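Local atomic coordinates of oxalate biosynthetic component 1 (Burkholderia thailandensis, PDB entry 5IKY), a protein that acts as a bifunctional enzyme of quorum sensing-dependent oxalate production, combining serine hydrolase activity with an additional lyase activity. Residues Ile349-Phe352 with Ile356-Asn359; Leu379-Asp384 with Thr430-Thr435; Thr395-Asp398 with Val403-Arg406. One frame throughout, in Å; residues are numbered along the deposited sequence.

Contact 1 (Ile349-Phe352 with Ile356-Asn359)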
ATOM      1  N   ILE A 349       1.466 -18.264 -19.552  1.00 50.11           N
ATOM      2  CA  ILE A 349       1.728 -19.651 -19.885  1.00 48.07           C
ATOM      3  C   ILE A 349       2.325 -20.376 -18.693  1.00 51.69           C
ATOM      4  O   ILE A 349       3.461 -20.113 -18.300  1.00 44.51           O
ATOM      5  CB  ILE A 349       2.678 -19.777 -21.083  1.00 53.60           C
ATOM      6  CG1 ILE A 349       2.361 -18.706 -22.133  1.00 51.57           C
ATOM      7  CG2 ILE A 349       2.604 -21.178 -21.668  1.00 44.76           C
ATOM      8  CD1 ILE A 349       0.964 -18.783 -22.688  1.00 62.20           C
ATOM      9  N   GLU A 350       1.550 -21.281 -18.110  1.00 41.69           N
ATOM     10  CA  GLU A 350       2.060 -22.119 -17.039  1.00 45.32           C
ATOM     11  C   GLU A 350       2.833 -23.273 -17.661  1.00 47.37           C
ATOM     12  O   GLU A 350       2.245 -24.208 -18.202  1.00 52.41           O
ATOM     13  CB  GLU A 350       0.923 -22.626 -16.153  1.00 51.75           C
ATOM     14  CG  GLU A 350      -0.004 -21.524 -15.658  1.00 61.80           C
ATOM     15  CD  GLU A 350      -0.386 -21.689 -14.199  1.00100.42           C
ATOM     16  OE1 GLU A 350      -1.296 -22.494 -13.906  1.00 93.95           O
ATOM     17  OE2 GLU A 350       0.219 -21.005 -13.344  1.00108.48           O
ATOM     18  N   VAL A 351       4.157 -23.185 -17.609  1.00 50.23           N
ATOM     19  CA  VAL A 351       5.011 -24.184 -18.232  1.00 47.11           C
ATOM     20  C   VAL A 351       5.266 -25.353 -17.282  1.00 47.15           C
ATOM     21  O   VAL A 351       6.220 -25.342 -16.504  1.00 57.41           O
ATOM     22  CB  VAL A 351       6.346 -23.566 -18.677  1.00 55.67           C
ATOM     23  CG1 VAL A 351       7.195 -24.597 -19.393  1.00 48.55           C
ATOM     24  CG2 VAL A 351       6.089 -22.370 -19.583  1.00 49.11           C
ATOM     25  N   PHE A 352       4.398 -26.356 -17.347  1.00 63.16           N
ATOM     26  CA  PHE A 352       4.501 -27.515 -16.470  1.00 58.45           C
ATOM     27  C   PHE A 352       5.493 -28.552 -16.986  1.00 59.94           C
ATOM     28  O   PHE A 352       6.216 -29.168 -16.202  1.00 54.13           O
ATOM     29  CB  PHE A 352       3.129 -28.167 -16.286  1.00 51.80           C
ATOM     30  CG  PHE A 352       2.221 -27.419 -15.354  1.00 54.89           C
ATOM     31  CD1 PHE A 352       2.346 -27.565 -13.982  1.00 48.62           C
ATOM     32  CD2 PHE A 352       1.237 -26.580 -15.846  1.00 46.48           C
ATOM     33  CE1 PHE A 352       1.513 -26.885 -13.120  1.00 48.77           C
ATOM     34  CE2 PHE A 352       0.396 -25.898 -14.985  1.00 53.80           C
ATOM     35  CZ  PHE A 352       0.536 -26.051 -13.621  1.00 47.58           C
ATOM     36  N   ILE A 356       4.499 -28.684 -23.103  1.00 50.04           N
ATOM     37  CA  ILE A 356       3.994 -27.314 -23.089  1.00 48.12           C
ATOM     38  C   ILE A 356       4.937 -26.389 -23.853  1.00 48.39           C
ATOM     39  O   ILE A 356       4.503 -25.598 -24.692  1.00 47.52           O
ATOM     40  CB  ILE A 356       3.820 -26.776 -21.654  1.00 57.43           C
ATOM     41  CG1 ILE A 356       2.743 -27.562 -20.905  1.00 61.96           C
ATOM     42  CG2 ILE A 356       3.474 -25.289 -21.678  1.00 42.87           C
ATOM     43  CD1 ILE A 356       1.352 -27.329 -21.424  1.00 70.31           C
ATOM     44  N   VAL A 357       6.228 -26.495 -23.550  1.00 46.60           N
ATOM     45  CA  VAL A 357       7.258 -25.716 -24.232  1.00 58.69           C
ATOM     46  C   VAL A 357       7.187 -25.919 -25.738  1.00 59.62           C
ATOM     47  O   VAL A 357       7.135 -24.966 -26.517  1.00 60.20           O
ATOM     48  CB  VAL A 357       8.671 -26.105 -23.754  1.00 59.69           C
ATOM     49  CG1 VAL A 357       9.723 -25.255 -24.453  1.00 46.01           C
ATOM     50  CG2 VAL A 357       8.784 -25.982 -22.245  1.00 52.62           C
ATOM     51  N   GLU A 358       7.175 -27.186 -26.131  1.00 52.48           N
ATOM     52  CA  GLU A 358       7.212 -27.577 -27.530  1.00 55.30           C
ATOM     53  C   GLU A 358       5.943 -27.157 -28.270  1.00 59.51           C
ATOM     54  O   GLU A 358       5.993 -26.785 -29.445  1.00 68.49           O
ATOM     55  CB  GLU A 358       7.440 -29.087 -27.618  1.00 48.50           C
ATOM     56  CG  GLU A 358       6.787 -29.792 -28.777  1.00 74.06           C
ATOM     57  CD  GLU A 358       7.212 -31.246 -28.866  1.00 94.23           C
ATOM     58  OE1 GLU A 358       6.345 -32.135 -28.730  1.00107.03           O
ATOM     59  OE2 GLU A 358       8.418 -31.498 -29.070  1.00110.19           O
ATOM     60  N   ASN A 359       4.808 -27.194 -27.579  1.00 51.61           N
ATOM     61  CA  ASN A 359       3.560 -26.713 -28.161  1.00 45.53           C
ATOM     62  C   ASN A 359       3.547 -25.192 -28.260  1.00 63.13           C
ATOM     63  O   ASN A 359       2.968 -24.626 -29.187  1.00 56.03           O
ATOM     64  CB  ASN A 359       2.359 -27.195 -27.346  1.00 48.38           C
ATOM     65  CG  ASN A 359       2.090 -28.674 -27.522  1.00 55.30           C
ATOM     66  OD1 ASN A 359       2.527 -29.283 -28.499  1.00 52.27           O
ATOM     67  ND2 ASN A 359       1.364 -29.263 -26.577  1.00 52.80           N
TER
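V351 and V357 make the closest apolar contact between strand end I349-F352 and the helical residues I356-N359: V351 CG1 stands 3.5 Å from V357 CG2, and the two side chains meet obliquely. The branch of V351 that does the touching is set anti to the backbone N (chi1 -177°), which aims CG1 at the helix. I356 reaches back to the strand with its CG2 methyl, which lies 4.2 Å from I349 CG2 and 4.4 Å from V351 CG1, so one methyl touches two strand side chains, all three residues being buried. This is the turn from strand to helix in a beta-alpha unit of the TIM-type barrel: strand 346-351, paired in parallel with strands 310-313 and 375-380, runs out and helix 354-360 begins almost at once. No hydrogen bond joins the two segments. Where polar backbone meets the helix it meets carbon: I356 CG2 sits 3.8 Å from E350 O, and I356 CG1 is 4.1 Å from F352 N. E350 O is satisfied by S314 OG, and I356 N by N353 OD1 in the short connection. The CB of E350 points away from the helix, and its side chain comes to about 4 Å from the bound magnesium, whose site includes H227 and E477.

Contact 2 (Leu379-Asp384 with Thr430-Thr435)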
ATOM      1  N   LEU A 379       7.501 -20.750 -15.158  1.00 45.61           N
ATOM      2  CA  LEU A 379       8.203 -22.030 -15.105  1.00 52.14           C
ATOM      3  C   LEU A 379       7.879 -22.791 -13.828  1.00 54.71           C
ATOM      4  O   LEU A 379       8.352 -22.441 -12.747  1.00 55.54           O
ATOM      5  CB  LEU A 379       9.716 -21.835 -15.215  1.00 48.14           C
ATOM      6  CG  LEU A 379      10.264 -21.270 -16.526  1.00 55.74           C
ATOM      7  CD1 LEU A 379      11.785 -21.313 -16.517  1.00 43.46           C
ATOM      8  CD2 LEU A 379       9.702 -22.022 -17.723  1.00 51.26           C
ATOM      9  N   VAL A 380       7.069 -23.835 -13.963  1.00 48.64           N
ATOM     10  CA  VAL A 380       6.740 -24.698 -12.838  1.00 52.37           C
ATOM     11  C   VAL A 380       7.831 -25.748 -12.666  1.00 48.59           C
ATOM     12  O   VAL A 380       7.691 -26.884 -13.117  1.00 64.46           O
ATOM     13  CB  VAL A 380       5.380 -25.386 -13.036  1.00 51.88           C
ATOM     14  CG1 VAL A 380       4.903 -26.002 -11.733  1.00 55.22           C
ATOM     15  CG2 VAL A 380       4.360 -24.385 -13.556  1.00 44.51           C
ATOM     16  N   ALA A 381       8.922 -25.358 -12.016  1.00 44.69           N
ATOM     17  CA  ALA A 381      10.100 -26.212 -11.915  1.00 48.63           C
ATOM     18  C   ALA A 381      10.063 -27.110 -10.682  1.00 54.12           C
ATOM     19  O   ALA A 381       9.408 -26.790  -9.692  1.00 52.89           O
ATOM     20  CB  ALA A 381      11.361 -25.360 -11.904  1.00 48.64           C
ATOM     21  N   ALA A 382      10.769 -28.238 -10.771  1.00 54.60           N
ATOM     22  CA  ALA A 382      10.908 -29.197  -9.675  1.00 54.50           C
ATOM     23  C   ALA A 382       9.581 -29.847  -9.279  1.00 46.35           C
ATOM     24  O   ALA A 382       9.450 -30.373  -8.176  1.00 58.88           O
ATOM     25  CB  ALA A 382      11.555 -28.530  -8.462  1.00 60.98           C
ATOM     26  N   VAL A 383       8.608 -29.817 -10.183  1.00 52.58           N
ATOM     27  CA  VAL A 383       7.343 -30.516  -9.979  1.00 53.80           C
ATOM     28  C   VAL A 383       7.228 -31.671 -10.970  1.00 55.89           C
ATOM     29  O   VAL A 383       7.119 -31.451 -12.175  1.00 71.18           O
ATOM     30  CB  VAL A 383       6.138 -29.570 -10.141  1.00 66.40           C
ATOM     31  CG1 VAL A 383       4.833 -30.358 -10.125  1.00 55.35           C
ATOM     32  CG2 VAL A 383       6.148 -28.511  -9.050  1.00 60.11           C
ATOM     33  N   ASP A 384       7.256 -32.898 -10.458  1.00 71.04           N
ATOM     34  CA  ASP A 384       7.300 -34.087 -11.307  1.00 70.93           C
ATOM     35  C   ASP A 384       6.073 -34.221 -12.207  1.00 64.65           C
ATOM     36  O   ASP A 384       4.936 -34.227 -11.735  1.00 56.02           O
ATOM     37  CB  ASP A 384       7.457 -35.344 -10.451  1.00 67.84           C
ATOM     38  CG  ASP A 384       8.800 -35.408  -9.754  1.00 77.35           C
ATOM     39  OD1 ASP A 384       9.685 -34.597 -10.099  1.00 85.59           O
ATOM     40  OD2 ASP A 384       8.976 -36.272  -8.869  1.00 91.08           O
ATOM     41  N   THR A 430      21.216 -25.771 -15.161  1.00 69.03           N
ATOM     42  CA  THR A 430      21.600 -26.502 -16.366  1.00 67.65           C
ATOM     43  C   THR A 430      20.401 -27.210 -16.995  1.00 69.72           C
ATOM     44  O   THR A 430      20.287 -27.296 -18.217  1.00 81.94           O
ATOM     45  CB  THR A 430      22.705 -27.530 -16.059  1.00 61.30           C
ATOM     46  OG1 THR A 430      23.852 -26.852 -15.532  1.00 76.01           O
ATOM     47  CG2 THR A 430      23.107 -28.284 -17.313  1.00 58.14           C
ATOM     48  N   GLN A 431      19.500 -27.700 -16.150  1.00 56.55           N
ATOM     49  CA  GLN A 431      18.300 -28.387 -16.615  1.00 55.54           C
ATOM     50  C   GLN A 431      17.261 -27.422 -17.185  1.00 71.24           C
ATOM     51  O   GLN A 431      16.527 -27.764 -18.113  1.00 68.90           O
ATOM     52  CB  GLN A 431      17.681 -29.196 -15.473  1.00 55.28           C
ATOM     53  CG  GLN A 431      18.445 -30.458 -15.122  1.00 70.94           C
ATOM     54  CD  GLN A 431      17.915 -31.672 -15.857  1.00 80.91           C
ATOM     55  OE1 GLN A 431      16.703 -31.862 -15.972  1.00 76.25           O
ATOM     56  NE2 GLN A 431      18.820 -32.501 -16.365  1.00 81.89           N
ATOM     57  N   LEU A 432      17.200 -26.218 -16.625  1.00 59.74           N
ATOM     58  CA  LEU A 432      16.188 -25.243 -17.018  1.00 53.19           C
ATOM     59  C   LEU A 432      16.634 -24.373 -18.188  1.00 63.21           C
ATOM     60  O   LEU A 432      15.803 -23.893 -18.962  1.00 57.25           O
ATOM     61  CB  LEU A 432      15.820 -24.356 -15.827  1.00 51.59           C
ATOM     62  CG  LEU A 432      15.000 -25.016 -14.717  1.00 58.18           C
ATOM     63  CD1 LEU A 432      14.866 -24.077 -13.530  1.00 59.64           C
ATOM     64  CD2 LEU A 432      13.630 -25.429 -15.232  1.00 51.07           C
ATOM     65  N   ARG A 433      17.944 -24.174 -18.311  1.00 62.24           N
ATOM     66  CA  ARG A 433      18.509 -23.294 -19.336  1.00 68.66           C
ATOM     67  C   ARG A 433      18.043 -23.577 -20.775  1.00 65.70           C
ATOM     68  O   ARG A 433      17.740 -22.632 -21.507  1.00 61.80           O
ATOM     69  CB  ARG A 433      20.039 -23.341 -19.275  1.00 66.73           C
ATOM     70  CG  ARG A 433      20.737 -22.546 -20.370  1.00 70.18           C
ATOM     71  CD  ARG A 433      21.745 -21.577 -19.778  1.00 58.66           C
ATOM     72  NE  ARG A 433      22.543 -22.209 -18.733  1.00 87.49           N
ATOM     73  CZ  ARG A 433      22.978 -21.584 -17.642  1.00 93.22           C
ATOM     74  NH1 ARG A 433      22.692 -20.301 -17.450  1.00 74.18           N
ATOM     75  NH2 ARG A 433      23.696 -22.242 -16.743  1.00 90.76           N
ATOM     76  N   PRO A 434      17.988 -24.860 -21.194  1.00 61.54           N
ATOM     77  CA  PRO A 434      17.506 -25.089 -22.564  1.00 62.02           C
ATOM     78  C   PRO A 434      16.066 -24.626 -22.763  1.00 64.41           C
ATOM     79  O   PRO A 434      15.737 -24.102 -23.828  1.00 64.05           O
ATOM     80  CB  PRO A 434      17.609 -26.609 -22.726  1.00 56.17           C
ATOM     81  CG  PRO A 434      18.647 -27.022 -21.745  1.00 52.51           C
ATOM     82  CD  PRO A 434      18.446 -26.116 -20.571  1.00 59.99           C
ATOM     83  N   THR A 435      15.227 -24.816 -21.750  1.00 61.30           N
ATOM     84  CA  THR A 435      13.837 -24.379 -21.819  1.00 54.98           C
ATOM     85  C   THR A 435      13.739 -22.855 -21.883  1.00 63.52           C
ATOM     86  O   THR A 435      13.007 -22.307 -22.709  1.00 61.37           O
ATOM     87  CB  THR A 435      13.025 -24.896 -20.617  1.00 51.43           C
ATOM     88  OG1 THR A 435      12.896 -26.321 -20.710  1.00 67.52           O
ATOM     89  CG2 THR A 435      11.635 -24.262 -20.591  1.00 45.47           C
TER
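A strand and a helix of the TIM-type beta-alpha barrel meet here, at the end of strand 375-380 and on the inner side of helix 418-442, the helix that precedes the neighbouring parallel strand 446-451. L379 and A381 turn their side chains toward the helix and L432 and T435 answer from it, while V380 between them points the other way and packs on F352 and L451. The contact is wholly apolar, with no hydrogen bond between the segments, and all four touching residues are buried. On the strand, L379 CD2 reaches T435 CG2 at 4.1 Å, the leucine and threonine side chains running by one another in opposing senses. T435 presents carbon to the leucine because its CG2 is anti to the backbone N, whereas its OG1 is anti to the carbonyl carbon (chi1 -68°). At the last strand residue, V380, the chain makes an inverse gamma turn, marked by a weak bond from A381 N to L379 O of 3.1 Å. A381, just past the strand, still faces the helix as L379 does. The helix is irregular as well: it kinks at P434 and T435, whose backbone N atoms make no bond to the preceding turn, and L432 and T435 lie on either side of P434 along the chain. L379 also packs on I448, T435 on H354 and V357, and L432 on L467, so strand 446-451 and helix 354-360 border the two pairs. L432 ends in a fork over the small alanine side chain, its CD2 lying 4.0 Å and its CD1 4.1 Å from A381 CB.

Contact 3 (Thr395-Asp398 with Val403-Arg406)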
ATOM      1  N   THR A 395       3.515 -44.026 -19.375  1.00 60.75           N
ATOM      2  CA  THR A 395       3.934 -42.706 -18.935  1.00 55.50           C
ATOM      3  C   THR A 395       5.451 -42.575 -18.942  1.00 68.31           C
ATOM      4  O   THR A 395       6.175 -43.552 -18.755  1.00 72.78           O
ATOM      5  CB  THR A 395       3.406 -42.387 -17.527  1.00 60.59           C
ATOM      6  OG1 THR A 395       3.916 -43.347 -16.593  1.00 70.17           O
ATOM      7  CG2 THR A 395       1.887 -42.432 -17.511  1.00 65.22           C
ATOM      8  N   SER A 396       5.921 -41.355 -19.167  1.00 75.40           N
ATOM      9  CA  SER A 396       7.343 -41.058 -19.120  1.00 64.61           C
ATOM     10  C   SER A 396       7.543 -39.698 -18.468  1.00 54.07           C
ATOM     11  O   SER A 396       6.599 -38.918 -18.347  1.00 67.18           O
ATOM     12  CB  SER A 396       7.957 -41.091 -20.523  1.00 56.27           C
ATOM     13  OG  SER A 396       7.198 -40.322 -21.440  1.00 76.00           O
ATOM     14  N   ASP A 397       8.770 -39.421 -18.046  1.00 64.64           N
ATOM     15  CA  ASP A 397       9.076 -38.180 -17.348  1.00 65.54           C
ATOM     16  C   ASP A 397       9.147 -37.002 -18.314  1.00 76.29           C
ATOM     17  O   ASP A 397      10.014 -36.955 -19.186  1.00 81.00           O
ATOM     18  CB  ASP A 397      10.392 -38.318 -16.582  1.00 65.33           C
ATOM     19  CG  ASP A 397      10.664 -37.137 -15.674  1.00 86.22           C
ATOM     20  OD1 ASP A 397       9.704 -36.415 -15.328  1.00 86.06           O
ATOM     21  OD2 ASP A 397      11.839 -36.937 -15.299  1.00 83.33           O
ATOM     22  N   ASP A 398       8.233 -36.051 -18.149  1.00 71.03           N
ATOM     23  CA  ASP A 398       8.186 -34.877 -19.013  1.00 61.96           C
ATOM     24  C   ASP A 398       8.528 -33.614 -18.229  1.00 57.22           C
ATOM     25  O   ASP A 398       8.300 -32.500 -18.701  1.00 71.18           O
ATOM     26  CB  ASP A 398       6.803 -34.738 -19.657  1.00 61.06           C
ATOM     27  CG  ASP A 398       6.845 -33.986 -20.976  1.00 82.82           C
ATOM     28  OD1 ASP A 398       7.894 -34.031 -21.654  1.00 68.01           O
ATOM     29  OD2 ASP A 398       5.830 -33.350 -21.335  1.00 84.00           O
ATOM     30  N   VAL A 403      13.188 -36.142 -12.958  1.00 70.91           N
ATOM     31  CA  VAL A 403      13.028 -36.698 -11.617  1.00 75.42           C
ATOM     32  C   VAL A 403      14.343 -37.167 -10.966  1.00 73.07           C
ATOM     33  O   VAL A 403      14.563 -36.893  -9.785  1.00 90.41           O
ATOM     34  CB  VAL A 403      12.013 -37.868 -11.633  1.00 72.86           C
ATOM     35  CG1 VAL A 403      11.926 -38.528 -10.269  1.00 56.69           C
ATOM     36  CG2 VAL A 403      10.645 -37.369 -12.080  1.00 52.64           C
ATOM     37  N   PRO A 404      15.221 -37.865 -11.718  1.00 79.39           N
ATOM     38  CA  PRO A 404      16.506 -38.203 -11.090  1.00 78.38           C
ATOM     39  C   PRO A 404      17.290 -36.976 -10.622  1.00 68.63           C
ATOM     40  O   PRO A 404      17.917 -37.017  -9.563  1.00 81.57           O
ATOM     41  CB  PRO A 404      17.260 -38.930 -12.208  1.00 63.51           C
ATOM     42  CG  PRO A 404      16.193 -39.529 -13.038  1.00 75.96           C
ATOM     43  CD  PRO A 404      15.077 -38.524 -13.031  1.00 85.84           C
ATOM     44  N   THR A 405      17.245 -35.899 -11.400  1.00 65.32           N
ATOM     45  CA  THR A 405      17.957 -34.679 -11.042  1.00 67.49           C
ATOM     46  C   THR A 405      17.284 -33.976  -9.864  1.00 73.74           C
ATOM     47  O   THR A 405      17.964 -33.414  -9.005  1.00 76.93           O
ATOM     48  CB  THR A 405      18.055 -33.708 -12.235  1.00 70.26           C
ATOM     49  OG1 THR A 405      18.668 -34.377 -13.344  1.00 80.93           O
ATOM     50  CG2 THR A 405      18.892 -32.490 -11.871  1.00 61.38           C
ATOM     51  N   ARG A 406      15.955 -34.016  -9.815  1.00 67.87           N
ATOM     52  CA  ARG A 406      15.234 -33.416  -8.697  1.00 67.27           C
ATOM     53  C   ARG A 406      15.577 -34.122  -7.392  1.00 79.42           C
ATOM     54  O   ARG A 406      15.828 -33.479  -6.373  1.00103.48           O
ATOM     55  CB  ARG A 406      13.720 -33.456  -8.912  1.00 58.46           C
ATOM     56  CG  ARG A 406      12.955 -32.860  -7.727  1.00 63.28           C
ATOM     57  CD  ARG A 406      11.479 -33.221  -7.718  1.00 57.51           C
ATOM     58  NE  ARG A 406      11.253 -34.658  -7.855  1.00 82.22           N
ATOM     59  CZ  ARG A 406      11.429 -35.543  -6.880  1.00 68.33           C
ATOM     60  NH1 ARG A 406      11.853 -35.152  -5.688  1.00 80.18           N
ATOM     61  NH2 ARG A 406      11.190 -36.828  -7.100  1.00 70.16           N
TER
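D397 grips the first residue of helix 403-415 through one carboxylate oxygen: V403 N donates to D397 OD2 at 2.8 Å, with a nearly straight N-H...O angle of 167°. The donor arrives on the syn side of OD2, tilted 25° out of the carboxylate plane. The valine side chain comes in from the same side of that plane. V403 CG2 lies over the face of the group, 3.5 Å from D397 OD1 and 3.6 Å from D397 CG, so the amide and the methyl of one residue together close off one side of the acid. Extension of the aspartate makes this possible: its CG is anti to the backbone N (chi1 -172°), carrying the carboxylate straight out from the strand. The second oxygen, D397 OD1, takes a hydrogen bond with S399 OG, which restrains rotation of the group. Backbone N-H groups in the first turn of a helix have no acceptor in a preceding turn, and a negative charge at this end would probably be stabilised by the helix dipole. Just before the helix, D402 OD1 bonds T405 OG1 and adds a second acid there. Away from this bond the contact is loose. The exposed P404 offers only its CD, 4.3 Å from D397 OD2, and no other residue of the two segments touches across, which leaves a small interface of 93 Å² at the surface. Q321 packs against both D397 and V403. Strand 395-397 pairs antiparallel with strand 386-388, and just past the strand D398 OD2 bonds T355 OG1, so the hairpin end touches helix 354-360 as well as the start of helix 403-415.

From the N terminus, contact 1 closes first, in the short turn from strand 346-351 into helix 354-360. Contact 2 opens next, on the adjacent strand 375-380, and closes 45 residues later, on residues 430-435 of helix 418-442. Contact 3 is nested inside that loop, joining strand 395-397 to the start of helix 403-415. Contacts 1 and 2 share the barrel sheet and touch directly: V351 O probably accepts a hydrogen bond from V380 N, and V351 packs on L379. Contacts 2 and 3 meet through the salt bridge between D384 OD1 and R406 NE. That bridge ties the helix start of contact 3 to the loop after strand 375-380; contacts 1 and 3 do not touch.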